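Local coordinates for protein SAM-dependent methyltransferase (Anabaena variabilis ATCC 29413, PDB 3GGD) that probably transfers a methyl group from S-adenosyl-L-methionine to an acceptor, and binds the by-product S-adenosyl-L-homocysteine, at residues A[72-86]-A[98-110]. Residues are numbered along the deposited sequence; the frame is centred on the assembly and turned at random. Where two conformers were deposited one is given.
Sequences KFLSQFFPRVIGLDV and NTAANISYRLLDG. With SAH (S-adenosyl-L-homocysteine), chain E; SO4 (sulfate ion), chain H; EDO (1,2-ethanediol), chain S.
Val81 pairs with Ile103 and Asp85 with Leu107 at the two ends of a parallel strand pair whose axes come within 4.6 Å of each other and cross at -22°. Backbone hydrogen bonds zigzag between them, from Val81 N to Asn102 O (3.0 Å) through to Leu108 N on Asp85 O, the one from Asp85 N to Arg106 O being weak. Midway, Gly83 sits beside the Tyr105 ring, where a beta carbon would collide with CD1.

Just before the strands, the Asn102 amide reaches into the link between helix 69-77 and strand 81-85. With CG between its own backbone N and carbonyl carbon (chi1 66°), Asn102 ND2 meets Ser75 O at 2.9 Å, nearly straight and on a lone pair. Asn102 ND2 also donates to Pro79 O at 3.2 Å, from above that carbonyl's plane, while a water joins OD1 to Ser75 OG. A leucine in its place would probably leave the Ser75 and Pro79 carbonyls without this donor and let that link shift. Alongside, Ser75 CB presses on Ile103 CG1 at 3.4 Å, a tight fit, and Lys72, bent at chi2, brings NZ to Thr99 O.

This beta-alpha-beta unit exemplifies how adjacent parallel strands of Rossmann-like methyltransferases place ligand-binding residues at their carboxyl ends. Asp85 OD1 and OD2 accept from the ribose hydroxyls O2' and O3' of S-adenosyl-L-homocysteine, respectively, each at 2.7 Å, the classic acidic residue ending the second strand. Val86 packs CG1 against the adenine and CG2 against the Asp109 carboxylate, whose OD1 accepts from adenine N6 and Leu111 N; Gly110 N donates to N1.

Helix 88-97 makes the crossover, touching Asp85, Tyr105 and Leu107; helix 113-123 packs on Ile82, Arg106 and Leu108 across the sheet. On its other side strand 81-85 is hydrogen-bonded to strand 60-63, and strand 103-107 forms one edge of the sheet.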
ATOM      1  N   LYS A  72       4.591  -4.827 -11.893  1.00 59.71           N
ATOM      2  CA  LYS A  72       4.805  -5.495 -13.177  1.00 60.09           C
ATOM      3  C   LYS A  72       3.547  -5.469 -14.080  1.00 60.09           C
ATOM      4  O   LYS A  72       3.628  -5.198 -15.283  1.00 59.47           O
ATOM      5  CB  LYS A  72       5.238  -6.918 -12.893  1.00 60.29           C
ATOM      6  CG  LYS A  72       5.522  -7.846 -14.127  1.00 62.56           C
ATOM      7  CD  LYS A  72       6.626  -7.322 -15.005  1.00 64.97           C
ATOM      8  CE  LYS A  72       7.093  -8.404 -16.005  1.00 66.19           C
ATOM      9  NZ  LYS A  72       7.939  -7.725 -17.006  1.00 70.49           N
ATOM     10  N   PHE A  73       2.387  -5.777 -13.503  1.00 59.99           N
ATOM     11  CA  PHE A  73       1.155  -5.707 -14.246  1.00 59.49           C
ATOM     12  C   PHE A  73       0.875  -4.261 -14.727  1.00 59.55           C
ATOM     13  O   PHE A  73       0.560  -4.016 -15.891  1.00 58.23           O
ATOM     14  CB  PHE A  73       0.011  -6.311 -13.409  1.00 59.82           C
ATOM     15  CG  PHE A  73      -1.360  -6.099 -13.990  1.00 60.39           C
ATOM     16  CD1 PHE A  73      -2.024  -4.872 -13.819  1.00 61.97           C
ATOM     17  CD2 PHE A  73      -1.988  -7.097 -14.702  1.00 60.36           C
ATOM     18  CE1 PHE A  73      -3.289  -4.669 -14.344  1.00 60.94           C
ATOM     19  CE2 PHE A  73      -3.264  -6.890 -15.222  1.00 61.48           C
ATOM     20  CZ  PHE A  73      -3.900  -5.683 -15.040  1.00 60.80           C
ATOM     21  N   LEU A  74       0.981  -3.298 -13.828  1.00 59.97           N
ATOM     22  CA  LEU A  74       0.763  -1.913 -14.208  1.00 60.83           C
ATOM     23  C   LEU A  74       1.630  -1.532 -15.416  1.00 61.20           C
ATOM     24  O   LEU A  74       1.192  -0.823 -16.317  1.00 60.27           O
ATOM     25  CB  LEU A  74       1.071  -0.977 -13.020  1.00 60.95           C
ATOM     26  CG  LEU A  74       0.050  -1.040 -11.881  1.00 60.70           C
ATOM     27  CD1 LEU A  74       0.533  -0.198 -10.679  1.00 62.82           C
ATOM     28  CD2 LEU A  74      -1.384  -0.597 -12.352  1.00 61.01           C
ATOM     29  N   SER A  75       2.861  -2.049 -15.453  1.00 62.26           N
ATOM     30  CA  SER A  75       3.804  -1.665 -16.501  1.00 62.19           C
ATOM     31  C   SER A  75       3.375  -2.218 -17.838  1.00 62.52           C
ATOM     32  O   SER A  75       3.816  -1.743 -18.867  1.00 62.24           O
ATOM     33  CB  SER A  75       5.222  -2.143 -16.168  1.00 62.07           C
ATOM     34  OG  SER A  75       5.406  -3.517 -16.468  1.00 60.25           O
ATOM     35  N   GLN A  76       2.546  -3.251 -17.838  1.00 62.89           N
ATOM     36  CA  GLN A  76       2.049  -3.834 -19.111  1.00 63.52           C
ATOM     37  C   GLN A  76       0.947  -2.935 -19.711  1.00 61.40           C
ATOM     38  O   GLN A  76       0.698  -2.946 -20.889  1.00 60.00           O
ATOM     39  CB  GLN A  76       1.613  -5.291 -18.878  1.00 63.33           C
ATOM     40  CG  GLN A  76       2.854  -6.189 -18.620  1.00 68.03           C
ATOM     41  CD  GLN A  76       2.615  -7.449 -17.734  1.00 70.52           C
ATOM     42  OE1 GLN A  76       1.683  -7.494 -16.909  1.00 80.51           O
ATOM     43  NE2 GLN A  76       3.496  -8.471 -17.891  1.00 75.04           N
ATOM     44  N   PHE A  77       0.356  -2.078 -18.885  1.00 60.72           N
ATOM     45  CA  PHE A  77      -0.755  -1.224 -19.319  1.00 60.71           C
ATOM     46  C   PHE A  77      -0.385   0.257 -19.443  1.00 61.05           C
ATOM     47  O   PHE A  77      -1.001   0.963 -20.193  1.00 61.15           O
ATOM     48  CB  PHE A  77      -1.949  -1.363 -18.321  1.00 60.20           C
ATOM     49  CG  PHE A  77      -2.696  -2.666 -18.463  1.00 59.67           C
ATOM     50  CD1 PHE A  77      -2.203  -3.830 -17.890  1.00 59.17           C
ATOM     51  CD2 PHE A  77      -3.867  -2.734 -19.224  1.00 57.14           C
ATOM     52  CE1 PHE A  77      -2.872  -5.040 -18.052  1.00 60.28           C
ATOM     53  CE2 PHE A  77      -4.522  -3.922 -19.392  1.00 58.49           C
ATOM     54  CZ  PHE A  77      -4.037  -5.085 -18.819  1.00 58.94           C
ATOM     55  N   PHE A  78       0.574   0.739 -18.662  1.00 61.54           N
ATOM     56  CA  PHE A  78       0.953   2.157 -18.685  1.00 62.15           C
ATOM     57  C   PHE A  78       2.334   2.328 -19.288  1.00 61.96           C
ATOM     58  O   PHE A  78       3.211   1.499 -19.049  1.00 61.83           O
ATOM     59  CB  PHE A  78       0.957   2.737 -17.278  1.00 62.75           C
ATOM     60  CG  PHE A  78      -0.398   2.916 -16.702  1.00 63.98           C
ATOM     61  CD1 PHE A  78      -1.046   1.858 -16.067  1.00 65.08           C
ATOM     62  CD2 PHE A  78      -1.043   4.126 -16.802  1.00 66.54           C
ATOM     63  CE1 PHE A  78      -2.306   2.001 -15.535  1.00 64.03           C
ATOM     64  CE2 PHE A  78      -2.334   4.299 -16.260  1.00 68.42           C
ATOM     65  CZ  PHE A  78      -2.967   3.215 -15.633  1.00 66.55           C
ATOM     66  N   PRO A  79       2.547   3.427 -20.030  1.00 62.51           N
ATOM     67  CA  PRO A  79       3.830   3.607 -20.704  1.00 62.96           C
ATOM     68  C   PRO A  79       5.034   3.759 -19.762  1.00 62.70           C
ATOM     69  O   PRO A  79       6.116   3.282 -20.082  1.00 61.86           O
ATOM     70  CB  PRO A  79       3.628   4.875 -21.570  1.00 63.05           C
ATOM     71  CG  PRO A  79       2.476   5.555 -21.073  1.00 63.18           C
ATOM     72  CD  PRO A  79       1.622   4.543 -20.298  1.00 63.00           C
ATOM     73  N   ARG A  80       4.830   4.385 -18.610  0.50 63.13           N
ATOM     74  CA  ARG A  80       5.936   4.637 -17.697  0.50 63.93           C
ATOM     75  C   ARG A  80       5.513   4.443 -16.250  0.50 63.02           C
ATOM     76  O   ARG A  80       4.614   5.131 -15.753  0.50 63.50           O
ATOM     77  CB  ARG A  80       6.480   6.053 -17.908  0.50 63.57           C
ATOM     78  CG  ARG A  80       7.640   6.413 -16.985  0.50 66.14           C
ATOM     79  CD  ARG A  80       8.000   7.888 -17.101  0.50 67.13           C
ATOM     80  NE  ARG A  80       9.133   8.220 -16.238  0.50 69.68           N
ATOM     81  CZ  ARG A  80       9.598   9.450 -16.046  0.50 68.70           C
ATOM     82  NH1 ARG A  80       9.033  10.494 -16.626  0.50 68.18           N
ATOM     83  NH2 ARG A  80      10.648   9.623 -15.260  0.50 71.07           N
ATOM     84  N   VAL A  81       6.191   3.517 -15.574  1.00 62.66           N
ATOM     85  CA  VAL A  81       5.901   3.189 -14.178  1.00 61.67           C
ATOM     86  C   VAL A  81       7.156   3.346 -13.308  1.00 61.47           C
ATOM     87  O   VAL A  81       8.249   2.910 -13.668  1.00 60.95           O
ATOM     88  CB  VAL A  81       5.322   1.758 -14.052  1.00 62.30           C
ATOM     89  CG1 VAL A  81       5.053   1.388 -12.561  1.00 61.43           C
ATOM     90  CG2 VAL A  81       4.014   1.588 -14.951  1.00 60.68           C
ATOM     91  N   ILE A  82       6.960   3.965 -12.145  1.00 61.66           N
ATOM     92  CA  ILE A  82       7.986   4.129 -11.144  1.00 61.73           C
ATOM     93  C   ILE A  82       7.479   3.457  -9.852  1.00 61.32           C
ATOM     94  O   ILE A  82       6.439   3.803  -9.316  1.00 61.73           O
ATOM     95  CB  ILE A  82       8.276   5.618 -10.886  1.00 61.94           C
ATOM     96  CG1 ILE A  82       8.764   6.294 -12.181  1.00 63.14           C
ATOM     97  CG2 ILE A  82       9.320   5.785  -9.767  1.00 61.88           C
ATOM     98  CD1 ILE A  82       8.675   7.825 -12.178  1.00 61.23           C
ATOM     99  N   GLY A  83       8.235   2.489  -9.364  1.00 61.02           N
ATOM    100  CA  GLY A  83       7.915   1.797  -8.117  1.00 60.72           C
ATOM    101  C   GLY A  83       8.750   2.397  -6.989  1.00 60.21           C
ATOM    102  O   GLY A  83       9.983   2.399  -7.038  1.00 59.91           O
ATOM    103  N   LEU A  84       8.074   2.961  -5.999  1.00 59.77           N
ATOM    104  CA  LEU A  84       8.747   3.592  -4.868  1.00 58.93           C
ATOM    105  C   LEU A  84       8.487   2.783  -3.585  1.00 59.33           C
ATOM    106  O   LEU A  84       7.352   2.359  -3.312  1.00 59.28           O
ATOM    107  CB  LEU A  84       8.240   5.011  -4.675  1.00 58.95           C
ATOM    108  CG  LEU A  84       8.458   6.027  -5.815  1.00 59.80           C
ATOM    109  CD1 LEU A  84       7.785   7.372  -5.398  1.00 59.07           C
ATOM    110  CD2 LEU A  84       9.918   6.181  -6.158  1.00 58.61           C
ATOM    111  N   ASP A  85       9.532   2.606  -2.780  1.00 58.80           N
ATOM    112  CA  ASP A  85       9.382   1.956  -1.496  1.00 58.40           C
ATOM    113  C   ASP A  85      10.491   2.429  -0.572  1.00 58.20           C
ATOM    114  O   ASP A  85      11.605   2.773  -1.024  1.00 58.54           O
ATOM    115  CB  ASP A  85       9.394   0.430  -1.641  1.00 57.46           C
ATOM    116  CG  ASP A  85       8.689  -0.270  -0.478  1.00 59.07           C
ATOM    117  OD1 ASP A  85       9.323  -0.439   0.606  1.00 57.40           O
ATOM    118  OD2 ASP A  85       7.487  -0.647  -0.643  1.00 59.91           O
ATOM    119  N   VAL A  86      10.197   2.429   0.720  1.00 58.60           N
ATOM    120  CA  VAL A  86      11.183   2.769   1.745  1.00 58.58           C
ATOM    121  C   VAL A  86      12.260   1.710   1.930  1.00 59.49           C
ATOM    122  O   VAL A  86      13.355   2.036   2.393  1.00 59.25           O
ATOM    123  CB  VAL A  86      10.493   3.014   3.139  1.00 59.83           C
ATOM    124  CG1 VAL A  86      10.043   1.707   3.811  1.00 57.65           C
ATOM    125  CG2 VAL A  86      11.390   3.846   4.079  1.00 58.00           C
ATOM    126  N   ASN A  98      10.493  -8.705 -10.834  1.00 66.47           N
ATOM    127  CA  ASN A  98       9.453  -7.941 -11.515  1.00 65.93           C
ATOM    128  C   ASN A  98       9.991  -6.725 -12.265  1.00 66.29           C
ATOM    129  O   ASN A  98       9.501  -5.607 -12.100  1.00 65.44           O
ATOM    130  CB  ASN A  98       8.427  -7.499 -10.462  1.00 65.29           C
ATOM    131  CG  ASN A  98       7.566  -8.654  -9.962  1.00 66.02           C
ATOM    132  OD1 ASN A  98       6.876  -9.298 -10.755  1.00 66.12           O
ATOM    133  ND2 ASN A  98       7.568  -8.896  -8.637  1.00 59.45           N
ATOM    134  N   THR A  99      11.032  -6.933 -13.050  1.00 66.86           N
ATOM    135  CA  THR A  99      11.599  -5.852 -13.857  1.00 68.07           C
ATOM    136  C   THR A  99      10.901  -5.747 -15.216  1.00 66.93           C
ATOM    137  O   THR A  99      10.270  -6.688 -15.692  1.00 66.42           O
ATOM    138  CB  THR A  99      13.072  -6.099 -14.170  1.00 68.29           C
ATOM    139  OG1 THR A  99      13.173  -7.395 -14.735  1.00 72.32           O
ATOM    140  CG2 THR A  99      13.903  -6.060 -12.937  1.00 69.55           C
ATOM    141  N   ALA A 100      11.019  -4.579 -15.827  1.00 66.19           N
ATOM    142  CA  ALA A 100      10.530  -4.355 -17.192  1.00 65.39           C
ATOM    143  C   ALA A 100      11.257  -3.108 -17.684  1.00 64.85           C
ATOM    144  O   ALA A 100      11.702  -2.298 -16.868  1.00 64.91           O
ATOM    145  CB  ALA A 100       9.046  -4.139 -17.191  1.00 64.72           C
ATOM    146  N   ALA A 101      11.388  -2.970 -18.998  1.00 64.45           N
ATOM    147  CA  ALA A 101      12.047  -1.817 -19.625  1.00 64.28           C
ATOM    148  C   ALA A 101      11.426  -0.509 -19.165  1.00 64.08           C
ATOM    149  O   ALA A 101      12.128   0.464 -19.032  1.00 64.14           O
ATOM    150  CB  ALA A 101      11.991  -1.919 -21.182  1.00 62.59           C
ATOM    151  N   ASN A 102      10.119  -0.490 -18.893  1.00 63.52           N
ATOM    152  CA  ASN A 102       9.431   0.744 -18.513  1.00 62.76           C
ATOM    153  C   ASN A 102       9.098   0.860 -17.042  1.00 62.59           C
ATOM    154  O   ASN A 102       8.204   1.608 -16.641  1.00 62.76           O
ATOM    155  CB  ASN A 102       8.165   0.941 -19.362  1.00 63.09           C
ATOM    156  CG  ASN A 102       7.126  -0.112 -19.104  1.00 61.98           C
ATOM    157  OD1 ASN A 102       7.467  -1.239 -18.812  1.00 60.85           O
ATOM    158  ND2 ASN A 102       5.857   0.258 -19.197  1.00 59.61           N
ATOM    159  N   ILE A 103       9.804   0.100 -16.222  1.00 62.35           N
ATOM    160  CA  ILE A 103       9.709   0.270 -14.782  1.00 62.19           C
ATOM    161  C   ILE A 103      11.043   0.768 -14.208  1.00 61.73           C
ATOM    162  O   ILE A 103      12.086   0.229 -14.540  1.00 61.86           O
ATOM    163  CB  ILE A 103       9.438  -1.047 -14.023  1.00 61.96           C
ATOM    164  CG1 ILE A 103       8.059  -1.632 -14.370  1.00 62.97           C
ATOM    165  CG2 ILE A 103       9.506  -0.792 -12.494  1.00 61.76           C
ATOM    166  CD1 ILE A 103       7.810  -3.094 -13.807  1.00 63.03           C
ATOM    167  N   SER A 104      10.986   1.792 -13.372  0.50 61.25           N
ATOM    168  CA  SER A 104      12.120   2.192 -12.554  0.50 61.44           C
ATOM    169  C   SER A 104      11.730   1.975 -11.097  0.50 61.25           C
ATOM    170  O   SER A 104      10.628   2.321 -10.685  0.50 62.01           O
ATOM    171  CB  SER A 104      12.482   3.649 -12.774  0.50 61.61           C
ATOM    172  OG  SER A 104      12.835   3.872 -14.124  0.50 60.91           O
ATOM    173  N   TYR A 105      12.601   1.332 -10.337  1.00 61.16           N
ATOM    174  CA  TYR A 105      12.395   1.174  -8.895  1.00 61.03           C
ATOM    175  C   TYR A 105      13.299   2.169  -8.204  1.00 61.61           C
ATOM    176  O   TYR A 105      14.468   2.248  -8.525  1.00 61.57           O
ATOM    177  CB  TYR A 105      12.711  -0.225  -8.412  1.00 60.91           C
ATOM    178  CG  TYR A 105      11.670  -1.235  -8.854  1.00 59.84           C
ATOM    179  CD1 TYR A 105      10.391  -1.200  -8.325  1.00 58.64           C
ATOM    180  CD2 TYR A 105      11.977  -2.210  -9.780  1.00 59.09           C
ATOM    181  CE1 TYR A 105       9.424  -2.110  -8.724  1.00 60.76           C
ATOM    182  CE2 TYR A 105      11.020  -3.151 -10.179  1.00 60.82           C
ATOM    183  CZ  TYR A 105       9.755  -3.085  -9.655  1.00 59.68           C
ATOM    184  OH  TYR A 105       8.827  -3.980 -10.041  1.00 59.51           O
ATOM    185  N   ARG A 106      12.778   2.890  -7.227  1.00 61.20           N
ATOM    186  CA  ARG A 106      13.564   3.906  -6.559  1.00 61.90           C
ATOM    187  C   ARG A 106      13.202   3.991  -5.074  1.00 61.05           C
ATOM    188  O   ARG A 106      12.026   3.875  -4.698  1.00 60.70           O
ATOM    189  CB  ARG A 106      13.324   5.229  -7.270  1.00 63.18           C
ATOM    190  CG  ARG A 106      13.925   6.407  -6.603  1.00 68.11           C
ATOM    191  CD  ARG A 106      14.082   7.509  -7.643  1.00 73.96           C
ATOM    192  NE  ARG A 106      14.552   8.763  -7.054  1.00 74.52           N
ATOM    193  CZ  ARG A 106      14.797   9.858  -7.756  1.00 76.54           C
ATOM    194  NH1 ARG A 106      14.623   9.844  -9.071  1.00 74.74           N
ATOM    195  NH2 ARG A 106      15.190  10.968  -7.134  1.00 77.63           N
ATOM    196  N   LEU A 107      14.223   4.174  -4.241  0.50 60.57           N
ATOM    197  CA  LEU A 107      14.036   4.299  -2.807  0.50 60.23           C
ATOM    198  C   LEU A 107      13.336   5.611  -2.524  0.50 60.63           C
ATOM    199  O   LEU A 107      13.643   6.627  -3.131  0.50 59.82           O
ATOM    200  CB  LEU A 107      15.378   4.295  -2.068  0.50 60.44           C
ATOM    201  CG  LEU A 107      16.142   2.975  -1.922  0.50 59.02           C
ATOM    202  CD1 LEU A 107      17.534   3.261  -1.408  0.50 58.62           C
ATOM    203  CD2 LEU A 107      15.409   1.994  -1.006  0.50 59.24           C
ATOM    204  N   LEU A 108      12.344   5.567  -1.649  1.00 60.55           N
ATOM    205  CA  LEU A 108      11.715   6.795  -1.152  1.00 60.70           C
ATOM    206  C   LEU A 108      10.995   6.508   0.151  1.00 59.71           C
ATOM    207  O   LEU A 108      10.299   5.489   0.288  1.00 58.76           O
ATOM    208  CB  LEU A 108      10.737   7.440  -2.172  1.00 61.19           C
ATOM    209  CG  LEU A 108       9.960   8.707  -1.707  1.00 62.72           C
ATOM    210  CD1 LEU A 108       9.846   9.786  -2.835  1.00 61.61           C
ATOM    211  CD2 LEU A 108       8.597   8.345  -1.201  1.00 60.65           C
ATOM    212  N   ASP A 109      11.148   7.430   1.081  1.00 59.28           N
ATOM    213  CA  ASP A 109      10.477   7.372   2.352  1.00 60.11           C
ATOM    214  C   ASP A 109       9.370   8.407   2.393  1.00 59.97           C
ATOM    215  O   ASP A 109       9.648   9.610   2.469  1.00 59.89           O
ATOM    216  CB  ASP A 109      11.507   7.614   3.496  1.00 60.46           C
ATOM    217  CG  ASP A 109      10.918   7.367   4.892  1.00 61.65           C
ATOM    218  OD1 ASP A 109       9.669   7.427   5.049  1.00 60.92           O
ATOM    219  OD2 ASP A 109      11.708   7.083   5.824  1.00 60.67           O
ATOM    220  N   GLY A 110       8.121   7.927   2.396  1.00 59.73           N
ATOM    221  CA  GLY A 110       6.936   8.775   2.438  1.00 59.26           C
ATOM    222  C   GLY A 110       6.811   9.682   3.666  1.00 59.18           C
ATOM    223  O   GLY A 110       6.045  10.654   3.649  1.00 57.16           O
TER
HETATM  224  N   SAH E 248       1.704  -2.133  -2.380  1.00 47.95           N
HETATM  225  CA  SAH E 248       2.423  -3.414  -2.150  1.00 49.38           C
HETATM  226  CB  SAH E 248       2.981  -3.562  -0.718  1.00 49.33           C
HETATM  227  CG  SAH E 248       2.022  -3.438   0.480  1.00 48.24           C
HETATM  228  SD  SAH E 248       2.829  -3.735   2.064  1.00 40.72           S
HETATM  229  C   SAH E 248       1.548  -4.615  -2.475  1.00 49.97           C
HETATM  230  O   SAH E 248       2.075  -5.729  -2.728  1.00 50.80           O
HETATM  231  OXT SAH E 248       0.322  -4.514  -2.468  1.00 48.90           O
HETATM  232  C5' SAH E 248       3.195  -2.078   2.569  1.00 48.21           C
HETATM  233  C4' SAH E 248       4.453  -1.497   1.858  1.00 48.86           C
HETATM  234  O4' SAH E 248       4.671  -0.134   2.294  1.00 48.08           O
HETATM  235  C3' SAH E 248       5.790  -2.209   2.131  1.00 46.81           C
HETATM  236  O3' SAH E 248       6.467  -2.571   0.940  1.00 47.64           O
HETATM  237  C2' SAH E 248       6.623  -1.180   2.885  1.00 47.91           C
HETATM  238  O2' SAH E 248       8.055  -1.326   2.784  1.00 47.29           O
HETATM  239  C1' SAH E 248       6.067   0.128   2.352  1.00 48.00           C
HETATM  240  N9  SAH E 248       6.348   1.286   3.209  1.00 47.52           N
HETATM  241  C8  SAH E 248       6.241   1.295   4.566  1.00 48.12           C
HETATM  242  N7  SAH E 248       6.538   2.516   5.041  1.00 47.45           N
HETATM  243  C5  SAH E 248       6.852   3.292   3.960  1.00 47.55           C
HETATM  244  C6  SAH E 248       7.313   4.666   3.788  1.00 48.56           C
HETATM  245  N6  SAH E 248       7.473   5.387   4.922  1.00 48.57           N
HETATM  246  N1  SAH E 248       7.582   5.137   2.562  1.00 47.31           N
HETATM  247  C2  SAH E 248       7.431   4.332   1.463  1.00 48.68           C
HETATM  248  N3  SAH E 248       7.031   3.065   1.576  1.00 46.69           N
HETATM  249  C4  SAH E 248       6.760   2.496   2.767  1.00 45.85           C
HETATM  250  S   SO4 H 251      13.126   8.178 -11.599  1.00123.53           S
HETATM  251  O1  SO4 H 251      12.557   8.246 -12.952  1.00123.99           O
HETATM  252  O2  SO4 H 251      12.991   6.862 -10.979  1.00122.99           O
HETATM  253  O3  SO4 H 251      12.456   9.186 -10.792  1.00124.33           O
HETATM  254  O4  SO4 H 251      14.559   8.474 -11.653  1.00125.42           O
HETATM  255  C1  EDO S 262      14.224  11.158  -3.669  1.00 74.18           C
HETATM  256  O1  EDO S 262      15.522  11.733  -3.718  1.00 76.86           O
HETATM  257  C2  EDO S 262      14.396   9.780  -3.018  1.00 74.72           C
HETATM  258  O2  EDO S 262      14.352   8.773  -4.040  1.00 74.25           O
HETATM  259  O   HOH W   1       6.005  -3.907 -19.213  1.00 80.87           O
HETATM  260  O   HOH W   2      10.027   4.324 -15.545  1.00 66.67           O